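Local coordinates for Sel1 repeat family protein (Pseudomonas aeruginosa, PDB 6LCH) that is an immunity protein linked to the type VI secretion effector PldB, which it probably binds and neutralises through a scaffold of helical Sel1 repeats, at residues H63-A66 / N67-R70. Numbering follows the deposited sequence.
Sequences HNLA and NLYR
L65 and Y69, one turn apart on helix 59-70, make the main side-chain contact within this stretch. The end of L65 comes back near the ring of Y69: its CG, placed opposite the backbone N by a chi1 of -179°, lies 3.4 Å from Y69 CE2. CD1 reaches the same ring carbon, and the two side chains cross at a slant. L65 CD1 also lies 4.3 Å from L68 CD1, a looser apolar touch. Along the backbone run i to i+4 bonds, with one weak i to i+3 bond. N67 N donates to H63 O at 3.0 Å, and Y69 N donates to L65 O at 3.0 Å, the latter in the carbonyl plane. L68 N is shared between two weak bonds, to N64 O at 3.3 Å and, as the i to i+3 bond, to L65 O, so L65 O receives two donors, one of them poorly aligned.

Two side-chain nitrogens are satisfied beyond this stretch: H63 ND1 bonds to D102 OD1 of helix 97-107, and N64 ND2 to Y50 OH of helix 43-55. L65 touches Y50 and S51 of helix 43-55 and L87 of helix 81-93, while Y69 touches V47 of the first and K83 of the second. The contact thus belongs to the helical packing of a Sel1 repeat. Its chemistry implies a division of labour: good main-chain bonds pair the amides of N67 and Y69, two weak ones serve L68, leucine and tyrosine carbon packs against helices 43-55 and 81-93, and the H63 and N64 side chains tie this helix to two others.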
loop_
_atom_site.group_PDB
_atom_site.type_symbol
_atom_site.label_atom_id
_atom_site.label_comp_id
_atom_site.label_asym_id
_atom_site.label_seq_id
_atom_site.Cartn_x
_atom_site.Cartn_y
_atom_site.Cartn_z
ATOM N N HIS A 63 2.134 -7.078 -12.629
ATOM C CA HIS A 63 1.155 -6.541 -11.692
ATOM C C HIS A 63 0.418 -5.347 -12.294
ATOM O O HIS A 63 -0.817 -5.300 -12.291
ATOM C CB HIS A 63 1.858 -6.160 -10.389
ATOM C CG HIS A 63 0.996 -5.396 -9.433
ATOM N ND1 HIS A 63 0.149 -6.012 -8.538
ATOM C CD2 HIS A 63 0.853 -4.063 -9.228
ATOM C CE1 HIS A 63 -0.483 -5.095 -7.828
ATOM N NE2 HIS A 63 -0.073 -3.903 -8.228
ATOM N N ASN A 64 1.165 -4.374 -12.823
ATOM C CA ASN A 64 0.533 -3.177 -13.374
ATOM C C ASN A 64 -0.365 -3.514 -14.555
ATOM O O ASN A 64 -1.466 -2.969 -14.680
ATOM C CB ASN A 64 1.594 -2.163 -13.800
ATOM C CG ASN A 64 2.132 -1.366 -12.639
ATOM O OD1 ASN A 64 2.047 -1.794 -11.489
ATOM N ND2 ASN A 64 2.697 -0.201 -12.930
ATOM N N LEU A 65 0.094 -4.403 -15.438
ATOM C CA LEU A 65 -0.699 -4.736 -16.616
ATOM C C LEU A 65 -1.968 -5.483 -16.232
ATOM O O LEU A 65 -3.053 -5.186 -16.748
ATOM C CB LEU A 65 0.138 -5.561 -17.593
ATOM C CG LEU A 65 -0.568 -5.957 -18.887
ATOM C CD1 LEU A 65 -1.134 -4.721 -19.571
ATOM C CD2 LEU A 65 0.389 -6.711 -19.805
ATOM N N ALA A 66 -1.856 -6.447 -15.317
ATOM C CA ALA A 66 -3.032 -7.201 -14.899
ATOM C C ALA A 66 -4.048 -6.304 -14.206
ATOM O O ALA A 66 -5.260 -6.513 -14.336
ATOM C CB ALA A 66 -2.620 -8.348 -13.983
ATOM N N ASN A 67 -3.582 -5.299 -13.461
ATOM C CA ASN A 67 -4.532 -4.371 -12.858
ATOM C C ASN A 67 -5.324 -3.628 -13.922
ATOM O O ASN A 67 -6.483 -3.282 -13.689
ATOM C CB ASN A 67 -3.832 -3.372 -11.939
ATOM C CG ASN A 67 -4.815 -2.642 -11.034
ATOM O OD1 ASN A 67 -5.595 -3.268 -10.315
ATOM N ND2 ASN A 67 -4.801 -1.315 -11.086
ATOM N N LEU A 68 -4.726 -3.380 -15.089
ATOM C CA LEU A 68 -5.486 -2.808 -16.198
ATOM C C LEU A 68 -6.507 -3.809 -16.739
ATOM O O LEU A 68 -7.664 -3.452 -16.995
ATOM C CB LEU A 68 -4.539 -2.351 -17.311
ATOM C CG LEU A 68 -3.356 -1.451 -16.938
ATOM C CD1 LEU A 68 -2.628 -0.971 -18.189
ATOM C CD2 LEU A 68 -3.802 -0.269 -16.089
ATOM N N TYR A 69 -6.092 -5.068 -16.922
ATOM C CA TYR A 69 -6.988 -6.084 -17.474
ATOM C C TYR A 69 -8.025 -6.543 -16.454
ATOM O O TYR A 69 -9.173 -6.833 -16.819
ATOM C CB TYR A 69 -6.188 -7.290 -17.963
ATOM C CG TYR A 69 -5.388 -7.072 -19.225
ATOM C CD1 TYR A 69 -5.959 -6.492 -20.350
ATOM C CD2 TYR A 69 -4.061 -7.463 -19.295
ATOM C CE1 TYR A 69 -5.220 -6.305 -21.509
ATOM C CE2 TYR A 69 -3.322 -7.282 -20.441
ATOM C CZ TYR A 69 -3.902 -6.697 -21.542
ATOM O OH TYR A 69 -3.153 -6.518 -22.688
ATOM N N ARG A 70 -7.634 -6.660 -15.182
ATOM C CA ARG A 70 -8.566 -7.126 -14.158
ATOM C C ARG A 70 -9.755 -6.186 -14.038
ATOM O O ARG A 70 -10.914 -6.620 -14.025
ATOM C CB ARG A 70 -7.849 -7.255 -12.817
ATOM C CG ARG A 70 -8.734 -7.709 -11.680
ATOM C CD ARG A 70 -7.991 -7.617 -10.367
ATOM N NE ARG A 70 -7.932 -6.243 -9.887
ATOM C CZ ARG A 70 -8.968 -5.596 -9.365
ATOM N NH1 ARG A 70 -10.141 -6.204 -9.260
ATOM N NH2 ARG A 70 -8.833 -4.341 -8.953
#